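PDB 1RVK: isomerase/lactonizing enzyme from Agrobacterium tumefaciens, which is of unknown function but belongs to the enolase superfamily, whose members form a metal-stabilised enolate by removing the proton next to a substrate carboxylate. Local coordinates for residues 7-12 with 39-44; 47-52 with 108-113; 282-287 with 312-317; 344-349 with 369-374. All blocks are in the same frame, centred on the assembly; numbering follows the deposited sequence.

Interaction 1 (7-12 with 39-44); sequences EVRVFR and TVRTED
Glu7 turns its CG anti to its own carbonyl carbon (chi1 -42°) and then runs extended, while Arg41 keeps CG anti to the backbone N and bends at chi3 (-55°), and these two courses bring carboxylate and guanidinium together above the antiparallel sheet of the enolase-type N-terminal domain. Beneath them strands 7-12 and 39-42 are joined at Glu7 and Thr39, a hydrogen-bonded antiparallel pair: Glu7 N gives to Thr39 O at 2.9 Å, and Thr39 N gives to Glu7 O at 2.8 Å. Arg41 grips the carboxylate end-on, with NH2 on Glu7 OE1 at 2.9 Å and NH1 on Glu7 OE2 at 3.2 Å. The two planes stand 72° apart, and both oxygens are met from above the carboxylate plane. Arg9, two residues along from Glu7, points NH1 and NH2 at the same OE1, which lies in its guanidinium plane. Three N-H groups thus converge on one oxygen, and its negative charge probably offsets the closeness of the two arginines, whose NH2 atoms are 4.2 Å apart. Arg41 NE meanwhile is held by Glu47, on the next strand. Thr39 OG1, which also bonds to His49, reaches Arg9 through a water that accepts from Arg9 NH1 at 3.0 Å and lies 2.7 Å from Thr39 OG1.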
# COMPACT_ATOMS: atom_id res chain seq x y z
N GLU A 7 -20.54 8.49 -8.91
CA GLU A 7 -20.07 8.54 -10.29
C GLU A 7 -18.63 8.09 -10.47
O GLU A 7 -17.80 8.26 -9.58
CB GLU A 7 -20.22 9.96 -10.82
CG GLU A 7 -21.53 10.62 -10.43
CD GLU A 7 -21.58 12.10 -10.78
OE1 GLU A 7 -20.55 12.79 -10.61
OE2 GLU A 7 -22.66 12.57 -11.21
N VAL A 8 -18.35 7.52 -11.63
CA VAL A 8 -17.01 7.06 -11.96
C VAL A 8 -16.56 7.75 -13.24
O VAL A 8 -17.28 7.77 -14.23
CB VAL A 8 -16.98 5.53 -12.20
CG1 VAL A 8 -15.58 5.11 -12.66
CG2 VAL A 8 -17.35 4.80 -10.91
N ARG A 9 -15.37 8.33 -13.19
CA ARG A 9 -14.79 9.02 -14.33
C ARG A 9 -13.47 8.36 -14.66
O ARG A 9 -12.55 8.35 -13.84
CB ARG A 9 -14.57 10.50 -14.02
CG ARG A 9 -15.86 11.29 -13.81
CD ARG A 9 -15.57 12.73 -13.43
NE ARG A 9 -16.79 13.55 -13.45
CZ ARG A 9 -17.82 13.39 -12.62
NH1 ARG A 9 -17.79 12.44 -11.69
NH2 ARG A 9 -18.88 14.18 -12.72
N VAL A 10 -13.38 7.78 -15.85
CA VAL A 10 -12.16 7.12 -16.29
C VAL A 10 -11.40 8.08 -17.19
O VAL A 10 -11.97 8.71 -18.09
CB VAL A 10 -12.47 5.82 -17.06
CG1 VAL A 10 -11.18 5.10 -17.42
CG2 VAL A 10 -13.36 4.92 -16.22
N PHE A 11 -10.10 8.21 -16.94
CA PHE A 11 -9.26 9.10 -17.73
C PHE A 11 -7.91 8.45 -17.97
O PHE A 11 -7.60 7.41 -17.38
CB PHE A 11 -9.06 10.43 -17.00
CG PHE A 11 -8.39 10.29 -15.66
CD1 PHE A 11 -9.11 9.88 -14.54
CD2 PHE A 11 -7.03 10.56 -15.53
CE1 PHE A 11 -8.48 9.73 -13.31
CE2 PHE A 11 -6.39 10.41 -14.30
CZ PHE A 11 -7.11 10.00 -13.18
N ARG A 12 -7.10 9.06 -18.83
CA ARG A 12 -5.78 8.53 -19.15
C ARG A 12 -4.67 9.31 -18.44
O ARG A 12 -4.62 10.54 -18.52
CB ARG A 12 -5.53 8.60 -20.66
CG ARG A 12 -6.71 8.19 -21.53
CD ARG A 12 -6.53 8.71 -22.96
NE ARG A 12 -7.79 8.70 -23.71
CZ ARG A 12 -8.42 7.60 -24.10
NH1 ARG A 12 -7.92 6.41 -23.81
NH2 ARG A 12 -9.56 7.69 -24.77
N THR A 39 -16.47 9.30 -7.40
CA THR A 39 -16.96 10.49 -6.71
C THR A 39 -18.31 10.22 -6.05
O THR A 39 -19.21 9.65 -6.67
CB THR A 39 -17.13 11.69 -7.68
OG1 THR A 39 -15.85 12.13 -8.15
CG2 THR A 39 -17.82 12.85 -6.97
N VAL A 40 -18.43 10.60 -4.78
CA VAL A 40 -19.67 10.45 -4.04
C VAL A 40 -20.16 11.87 -3.74
O VAL A 40 -19.41 12.68 -3.21
CB VAL A 40 -19.45 9.69 -2.71
CG1 VAL A 40 -20.77 9.57 -1.95
CG2 VAL A 40 -18.87 8.31 -2.99
N ARG A 41 -21.41 12.16 -4.10
CA ARG A 41 -21.97 13.49 -3.88
C ARG A 41 -23.22 13.47 -3.02
O ARG A 41 -24.02 12.53 -3.09
CB ARG A 41 -22.29 14.16 -5.23
CG ARG A 41 -22.83 15.58 -5.11
CD ARG A 41 -23.21 16.17 -6.47
NE ARG A 41 -22.10 16.11 -7.42
CZ ARG A 41 -21.99 15.23 -8.40
NH1 ARG A 41 -22.93 14.31 -8.58
NH2 ARG A 41 -20.93 15.25 -9.20
N THR A 42 -23.39 14.51 -2.20
CA THR A 42 -24.56 14.61 -1.33
C THR A 42 -25.53 15.70 -1.81
O THR A 42 -25.23 16.44 -2.75
CB THR A 42 -24.13 14.93 0.12
OG1 THR A 42 -23.27 16.08 0.12
CG2 THR A 42 -23.38 13.75 0.72
N GLU A 43 -26.68 15.79 -1.16
CA GLU A 43 -27.72 16.76 -1.52
C GLU A 43 -27.21 18.19 -1.65
O GLU A 43 -27.59 18.91 -2.57
CB GLU A 43 -28.84 16.75 -0.48
CG GLU A 43 -29.47 15.40 -0.23
CD GLU A 43 -30.43 15.42 0.95
OE1 GLU A 43 -29.99 15.76 2.08
OE2 GLU A 43 -31.62 15.11 0.75
N ASP A 44 -26.35 18.60 -0.72
CA ASP A 44 -25.82 19.96 -0.72
C ASP A 44 -24.70 20.20 -1.72
O ASP A 44 -24.11 21.28 -1.76
CB ASP A 44 -25.34 20.33 0.69
CG ASP A 44 -24.18 19.47 1.16
OD1 ASP A 44 -23.70 19.70 2.29
OD2 ASP A 44 -23.77 18.56 0.42
O HOH W 1 -15.57 10.81 -10.51

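Interaction 2 (47-52 with 108-113); sequences EGHSFT and LWDLAG
The imidazole of His49 has the backbone carbonyl carbon of Glu47 over one face, offset toward the rim, and Glu47 OE2 at its edge in the ring plane, the other oxygen of that carboxylate, OE1, being paired with Arg41; across the contact Asp110 OD2 comes to 3.9 Å from His49 CD2, with ring and carboxylate planes 52° apart. Phe373 meets the imidazole edge-to-face. The ring is a neighbour of the Asp110 carboxylate, but its own polar anchor is Thr39, which bonds to ND1. Asp110 reaches instead for the backbone. With CG anti to the backbone N (chi1 -172°), its side chain leaves the helix toward the strand, and OD2 accepts from His49 N at 2.8 Å in a nearly straight bond of 170°. The N-H arrives on the anti side of the carboxylate, close to its plane. OD2 also forms a salt bridge with Arg114, one helical turn on, and OD1 accepts from Leu367 N, so both oxygens of this buried carboxylate are engaged.

The two backbones come closest at Gly48: its CA lies 3.5 Å from Leu111 N and 3.7 Å from Leu111 CB. With no side chain on Gly48, Leu111 packs directly against the strand backbone, and Leu111 CD1 reaches to 3.4 Å from Glu47 C. In the N-terminal domain of this enolase-type fold, helix 98-116 thus lies against the three-stranded antiparallel sheet at its outermost strand 47-52, with Leu111 also touching Thr42 on the adjoining strand 30-42 and Leu108 packing against Leu81 of helix 78-89.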
# COMPACT_ATOMS: atom_id res chain seq x y z
N GLU A 47 -18.69 16.88 -2.27
CA GLU A 47 -18.19 15.69 -2.93
C GLU A 47 -16.97 15.09 -2.24
O GLU A 47 -16.24 15.79 -1.53
CB GLU A 47 -17.82 16.00 -4.39
CG GLU A 47 -19.00 16.38 -5.27
CD GLU A 47 -18.59 16.83 -6.66
OE1 GLU A 47 -19.48 17.06 -7.50
OE2 GLU A 47 -17.37 16.95 -6.92
N GLY A 48 -16.78 13.79 -2.47
CA GLY A 48 -15.65 13.06 -1.93
C GLY A 48 -15.12 12.23 -3.08
O GLY A 48 -15.91 11.69 -3.86
N HIS A 49 -13.80 12.11 -3.20
CA HIS A 49 -13.20 11.37 -4.31
C HIS A 49 -12.14 10.36 -3.89
O HIS A 49 -11.53 10.49 -2.84
CB HIS A 49 -12.54 12.35 -5.29
CG HIS A 49 -13.31 13.61 -5.51
ND1 HIS A 49 -14.38 13.68 -6.38
CD2 HIS A 49 -13.20 14.84 -4.95
CE1 HIS A 49 -14.88 14.91 -6.36
NE2 HIS A 49 -14.18 15.63 -5.50
N SER A 50 -11.91 9.37 -4.75
CA SER A 50 -10.89 8.37 -4.51
C SER A 50 -10.53 7.69 -5.83
O SER A 50 -11.38 7.50 -6.69
CB SER A 50 -11.37 7.33 -3.49
OG SER A 50 -10.27 6.67 -2.90
N PHE A 51 -9.25 7.33 -5.98
CA PHE A 51 -8.76 6.72 -7.21
C PHE A 51 -8.52 5.22 -7.13
O PHE A 51 -8.18 4.69 -6.08
CB PHE A 51 -7.45 7.40 -7.62
CG PHE A 51 -7.60 8.87 -7.91
CD1 PHE A 51 -8.02 9.29 -9.17
CD2 PHE A 51 -7.38 9.82 -6.92
CE1 PHE A 51 -8.20 10.65 -9.43
CE2 PHE A 51 -7.56 11.17 -7.17
CZ PHE A 51 -7.98 11.59 -8.43
N THR A 52 -8.70 4.54 -8.26
CA THR A 52 -8.47 3.10 -8.35
C THR A 52 -8.47 2.66 -9.81
O THR A 52 -8.70 3.47 -10.71
CB THR A 52 -9.55 2.30 -7.59
OG1 THR A 52 -9.11 0.94 -7.43
CG2 THR A 52 -10.87 2.31 -8.35
N LEU A 108 -15.80 8.01 0.91
CA LEU A 108 -16.68 8.44 1.99
C LEU A 108 -15.91 9.24 3.03
O LEU A 108 -16.42 10.23 3.57
CB LEU A 108 -17.34 7.22 2.65
CG LEU A 108 -18.81 6.89 2.32
CD1 LEU A 108 -19.25 7.51 1.01
CD2 LEU A 108 -18.97 5.38 2.31
N TRP A 109 -14.68 8.82 3.33
CA TRP A 109 -13.86 9.55 4.28
C TRP A 109 -13.48 10.91 3.70
O TRP A 109 -13.48 11.93 4.40
CB TRP A 109 -12.59 8.78 4.62
CG TRP A 109 -12.74 7.81 5.75
CD1 TRP A 109 -12.83 6.45 5.68
CD2 TRP A 109 -12.79 8.14 7.15
NE1 TRP A 109 -12.94 5.91 6.94
CE2 TRP A 109 -12.92 6.93 7.86
CE3 TRP A 109 -12.75 9.35 7.86
CZ2 TRP A 109 -12.99 6.89 9.25
CZ3 TRP A 109 -12.83 9.30 9.25
CH2 TRP A 109 -12.95 8.08 9.93
N ASP A 110 -13.14 10.93 2.41
CA ASP A 110 -12.76 12.18 1.75
C ASP A 110 -13.95 13.14 1.76
O ASP A 110 -13.79 14.35 1.96
CB ASP A 110 -12.30 11.92 0.32
CG ASP A 110 -11.71 13.16 -0.34
OD1 ASP A 110 -10.75 13.72 0.21
OD2 ASP A 110 -12.21 13.57 -1.42
N LEU A 111 -15.14 12.60 1.54
CA LEU A 111 -16.36 13.40 1.52
C LEU A 111 -16.60 14.06 2.88
O LEU A 111 -16.95 15.24 2.96
CB LEU A 111 -17.56 12.54 1.14
CG LEU A 111 -18.95 13.16 1.27
CD1 LEU A 111 -19.07 14.40 0.40
CD2 LEU A 111 -19.99 12.14 0.87
N ALA A 112 -16.43 13.29 3.96
CA ALA A 112 -16.64 13.83 5.30
C ALA A 112 -15.60 14.90 5.60
O ALA A 112 -15.92 15.95 6.16
CB ALA A 112 -16.56 12.71 6.34
N GLY A 113 -14.35 14.62 5.22
CA GLY A 113 -13.28 15.57 5.46
C GLY A 113 -13.44 16.87 4.69
O GLY A 113 -13.28 17.96 5.24

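Interaction 3 (282-287 with 312-317); sequences GVNDVG and TAMNLH
Two short helical segments, each following a strand of the C-terminal barrel, meet here: the weakly bonded turn 283-286 comes after strand 278-281, and helix 313-321 after strand 306-308. Asn315 joins them through its amide. Its OD1 accepts from Val283 N at 3.1 Å, with the N-H in the carbonyl plane and the bond nearly straight (169°). The other end of the same amide gives ND2 to Asn311 O and to a water 3.1 Å away, and that water also accepts from Asn284 N; this probably fixes the amide's rotation. Val283 CG2 lies only 3.2 Å from Asn315 OD1. In this modified TIM barrel of the enolase superfamily the segments lie near the C-terminal ends of the strands, on the side of the magnesium site formed by Asp206, Glu232 and Glu258. Selenomethionine Met314 adds the packing. Its CG sits between the backbone N and carbonyl carbon (chi1 58°), and the chain beyond is extended, passing SE by Val283 CG1 at 3.8 Å. The Met314 side chain crosses that of Asn284 at about a right angle, with CE above the amide plane, 3.2 Å from Asn284 OD1; Cys106 of helix 98-116 touches both Val283 and Met314.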
# COMPACT_ATOMS: atom_id res chain seq x y z
N GLY A 282 -3.27 -2.74 5.16
CA GLY A 282 -3.17 -1.80 4.06
C GLY A 282 -4.58 -1.46 3.65
O GLY A 282 -5.45 -2.33 3.67
N VAL A 283 -4.83 -0.21 3.30
CA VAL A 283 -6.17 0.20 2.91
C VAL A 283 -6.72 -0.68 1.79
O VAL A 283 -7.87 -1.13 1.85
CB VAL A 283 -6.20 1.68 2.48
CG1 VAL A 283 -7.57 2.03 1.91
CG2 VAL A 283 -5.90 2.55 3.69
N ASN A 284 -5.92 -0.93 0.76
CA ASN A 284 -6.38 -1.76 -0.35
C ASN A 284 -6.49 -3.23 0.02
O ASN A 284 -7.28 -3.97 -0.56
CB ASN A 284 -5.46 -1.62 -1.56
CG ASN A 284 -5.75 -0.38 -2.37
OD1 ASN A 284 -6.76 0.28 -2.15
ND2 ASN A 284 -4.88 -0.07 -3.32
N ASP A 285 -5.70 -3.65 1.01
CA ASP A 285 -5.69 -5.04 1.41
C ASP A 285 -6.82 -5.48 2.33
O ASP A 285 -7.24 -6.63 2.28
CB ASP A 285 -4.35 -5.37 2.07
CG ASP A 285 -3.18 -5.06 1.17
OD1 ASP A 285 -3.05 -5.70 0.10
OD2 ASP A 285 -2.39 -4.16 1.53
N VAL A 286 -7.32 -4.57 3.16
CA VAL A 286 -8.39 -4.94 4.07
C VAL A 286 -9.74 -4.29 3.79
O VAL A 286 -10.67 -4.42 4.58
CB VAL A 286 -7.99 -4.68 5.54
CG1 VAL A 286 -6.71 -5.44 5.86
CG2 VAL A 286 -7.81 -3.19 5.78
N GLY A 287 -9.83 -3.57 2.68
CA GLY A 287 -11.10 -2.96 2.32
C GLY A 287 -11.39 -1.54 2.74
O GLY A 287 -12.56 -1.18 2.91
N THR A 312 0.40 6.65 -1.11
CA THR A 312 -0.76 7.51 -1.39
C THR A 312 -1.46 7.95 -0.10
O THR A 312 -1.30 7.35 0.96
CB THR A 312 -1.81 6.86 -2.35
OG1 THR A 312 -2.64 5.94 -1.63
CG2 THR A 312 -1.12 6.15 -3.51
N ALA A 313 -2.24 9.02 -0.23
CA ALA A 313 -2.95 9.63 0.88
C ALA A 313 -3.73 8.70 1.81
O ALA A 313 -3.63 8.82 3.03
CB ALA A 313 -3.89 10.71 0.35
N MSE A 314 -4.51 7.79 1.24
CA MSE A 314 -5.32 6.88 2.06
C MSE A 314 -4.50 6.15 3.12
O MSE A 314 -4.94 6.03 4.27
CB MSE A 314 -6.05 5.88 1.17
CG MSE A 314 -5.15 5.03 0.29
SE MSE A 314 -6.18 4.04 -1.02
CE MSE A 314 -4.81 2.81 -1.58
N ASN A 315 -3.33 5.67 2.74
CA ASN A 315 -2.48 4.96 3.69
C ASN A 315 -1.73 5.92 4.61
O ASN A 315 -1.53 5.62 5.79
CB ASN A 315 -1.49 4.05 2.95
CG ASN A 315 -2.17 2.85 2.34
OD1 ASN A 315 -2.79 2.05 3.05
ND2 ASN A 315 -2.07 2.71 1.03
N LEU A 316 -1.33 7.07 4.08
CA LEU A 316 -0.61 8.05 4.88
C LEU A 316 -1.47 8.53 6.05
O LEU A 316 -0.97 8.72 7.16
CB LEU A 316 -0.19 9.25 4.02
CG LEU A 316 0.56 10.38 4.73
CD1 LEU A 316 1.82 9.83 5.39
CD2 LEU A 316 0.92 11.47 3.72
N HIS A 317 -2.76 8.73 5.80
CA HIS A 317 -3.64 9.19 6.87
C HIS A 317 -3.81 8.16 7.97
O HIS A 317 -3.94 8.52 9.14
CB HIS A 317 -4.99 9.61 6.28
CG HIS A 317 -4.97 10.97 5.66
ND1 HIS A 317 -5.30 12.11 6.36
CD2 HIS A 317 -4.59 11.39 4.43
CE1 HIS A 317 -5.12 13.17 5.59
NE2 HIS A 317 -4.69 12.76 4.41
O HOH W 2 -2.81 -0.29 0.52

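Interaction 4 (344-349 with 369-374); sequences DYLKSL and EDIDFT
Backbone hydrogen bonds pair Leu346 with Ile371 in a single isolated bridge, tying the loop 344-349 to the inverse gamma turn centred on Asp370 and to the start of helix 373-378. Lys347 N gives to Asp370 O at 2.7 Å, and Asp372 N gives to Tyr345 O at 2.9 Å. Between them Leu346 CA makes a CA-H...O contact with Asp370 O, which therefore takes two hydrogens from the loop.

Among the side-chain bonds, Ser348 OG donates to Asp370 OD1 at 2.9 Å, using the anti lone pair, the one turned away from OD2. Asp370 CG is anti to the backbone N (chi1 -161°), which brings the carboxylate across Lys347, whose CB rests against OD1. Asp372 is the N-cap of helix 373-378: its OD1 accepts from Phe375 N.

The one ion pair is loose. Lys347 crosses Asp372 at about a right angle and bends only at chi4 (65°), which sets NZ 2.8 Å from Ile371 O; its salt bridge to Asp372 OD1 is long, at 3.9 Å.

Apolar packing is slight between the segments, with Leu346 CD1 touching Ile371 CG1, but Ile371 continues inward to His49 and Phe51 and so seats this C-terminal stretch on strand 47-52 of the N-terminal domain. Water adds a bridge: one molecule donates a hydrogen bond to Ser348 O and accepts one from Asp370 N, each at 2.9 Å.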
# COMPACT_ATOMS: atom_id res chain seq x y z
N ASP A 344 0.44 13.21 -13.06
CA ASP A 344 -0.08 14.32 -13.86
C ASP A 344 -1.49 14.76 -13.49
O ASP A 344 -1.88 15.90 -13.79
CB ASP A 344 -0.00 13.99 -15.37
CG ASP A 344 -0.61 12.64 -15.73
OD1 ASP A 344 -1.30 12.02 -14.89
OD2 ASP A 344 -0.39 12.19 -16.88
N TYR A 345 -2.25 13.90 -12.82
CA TYR A 345 -3.61 14.25 -12.44
C TYR A 345 -3.72 14.85 -11.04
O TYR A 345 -4.83 15.11 -10.54
CB TYR A 345 -4.54 13.03 -12.59
CG TYR A 345 -4.15 11.82 -11.77
CD1 TYR A 345 -4.60 11.67 -10.46
CD2 TYR A 345 -3.34 10.82 -12.30
CE1 TYR A 345 -4.25 10.55 -9.70
CE2 TYR A 345 -2.98 9.70 -11.55
CZ TYR A 345 -3.44 9.57 -10.25
OH TYR A 345 -3.10 8.46 -9.50
N LEU A 346 -2.58 15.09 -10.41
CA LEU A 346 -2.51 15.68 -9.07
C LEU A 346 -1.63 16.93 -9.16
O LEU A 346 -0.53 16.87 -9.70
CB LEU A 346 -1.91 14.67 -8.08
CG LEU A 346 -2.84 13.99 -7.07
CD1 LEU A 346 -4.19 13.68 -7.69
CD2 LEU A 346 -2.18 12.72 -6.55
N LYS A 347 -2.11 18.05 -8.63
CA LYS A 347 -1.36 19.30 -8.69
C LYS A 347 -0.16 19.34 -7.74
O LYS A 347 0.82 20.05 -8.01
CB LYS A 347 -2.28 20.49 -8.38
CG LYS A 347 -3.43 20.67 -9.36
CD LYS A 347 -4.18 21.96 -9.05
CE LYS A 347 -5.33 22.20 -10.01
NZ LYS A 347 -6.38 21.17 -9.88
N SER A 348 -0.24 18.60 -6.64
CA SER A 348 0.84 18.56 -5.65
C SER A 348 0.96 17.14 -5.13
O SER A 348 0.05 16.33 -5.32
CB SER A 348 0.52 19.49 -4.48
OG SER A 348 0.28 20.82 -4.92
N LEU A 349 2.07 16.84 -4.46
CA LEU A 349 2.28 15.51 -3.90
C LEU A 349 1.46 15.31 -2.64
O LEU A 349 1.28 16.24 -1.85
CB LEU A 349 3.75 15.29 -3.54
CG LEU A 349 4.80 15.18 -4.66
CD1 LEU A 349 4.51 13.96 -5.51
CD2 LEU A 349 4.78 16.45 -5.51
N GLU A 369 -5.85 14.96 -1.39
CA GLU A 369 -5.31 14.78 -2.73
C GLU A 369 -5.67 16.04 -3.53
O GLU A 369 -6.85 16.39 -3.67
CB GLU A 369 -5.88 13.50 -3.37
CG GLU A 369 -5.54 12.25 -2.55
CD GLU A 369 -5.90 10.94 -3.23
OE1 GLU A 369 -7.05 10.78 -3.68
OE2 GLU A 369 -5.02 10.05 -3.32
N ASP A 370 -4.64 16.73 -4.01
CA ASP A 370 -4.79 17.97 -4.78
C ASP A 370 -5.14 17.60 -6.22
O ASP A 370 -4.29 17.63 -7.11
CB ASP A 370 -3.48 18.75 -4.72
CG ASP A 370 -3.64 20.22 -5.05
OD1 ASP A 370 -2.62 20.94 -5.03
OD2 ASP A 370 -4.78 20.65 -5.34
N ILE A 371 -6.40 17.26 -6.44
CA ILE A 371 -6.88 16.82 -7.74
C ILE A 371 -6.97 17.86 -8.84
O ILE A 371 -7.55 18.93 -8.67
CB ILE A 371 -8.26 16.14 -7.58
CG1 ILE A 371 -8.18 15.06 -6.50
CG2 ILE A 371 -8.70 15.53 -8.91
CD1 ILE A 371 -9.50 14.44 -6.13
N ASP A 372 -6.38 17.53 -9.99
CA ASP A 372 -6.41 18.42 -11.15
C ASP A 372 -7.62 17.98 -11.97
O ASP A 372 -7.49 17.19 -12.90
CB ASP A 372 -5.13 18.26 -11.98
CG ASP A 372 -4.98 19.35 -13.04
OD1 ASP A 372 -6.01 19.89 -13.50
OD2 ASP A 372 -3.83 19.65 -13.43
N PHE A 373 -8.79 18.48 -11.60
CA PHE A 373 -10.02 18.11 -12.30
C PHE A 373 -10.01 18.49 -13.77
O PHE A 373 -10.61 17.81 -14.60
CB PHE A 373 -11.23 18.74 -11.61
CG PHE A 373 -11.45 18.24 -10.20
CD1 PHE A 373 -10.90 18.92 -9.12
CD2 PHE A 373 -12.17 17.08 -9.97
CE1 PHE A 373 -11.07 18.45 -7.82
CE2 PHE A 373 -12.35 16.60 -8.67
CZ PHE A 373 -11.79 17.28 -7.60
N THR A 374 -9.33 19.58 -14.10
CA THR A 374 -9.24 20.03 -15.48
C THR A 374 -8.49 19.02 -16.33
O THR A 374 -8.89 18.71 -17.45
CB THR A 374 -8.54 21.40 -15.58
OG1 THR A 374 -9.30 22.38 -14.86
CG2 THR A 374 -8.41 21.83 -17.03
O HOH W 3 -1.53 18.59 -12.30
O HOH W 4 -8.82 21.78 -11.25
O HOH W 5 -2.11 15.38 -3.68

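How the interactions relate
Interactions 1 and 2 share one antiparallel sheet: interaction 1 joins strands 3-15 and 30-42 with a partly buried charge network, whereas interaction 2 buries the close approach of helix 98-116 to strand 47-52. Thr39 to His49 and Arg41 to Glu47 link the two. Interaction 3, nearest the centre of the chain, belongs to the barrel and combines a buried amide with selenomethionine packing. Interaction 4 lies at the surface and relies on backbone bonds and waters. It touches all the others: Tyr345 meets Phe11 and Phe51, Phe373 meets His49 edge-to-face, and Glu369 packs on Ala313, so residues 344-349 and 369-374 connect the N-terminal sheet to the barrel.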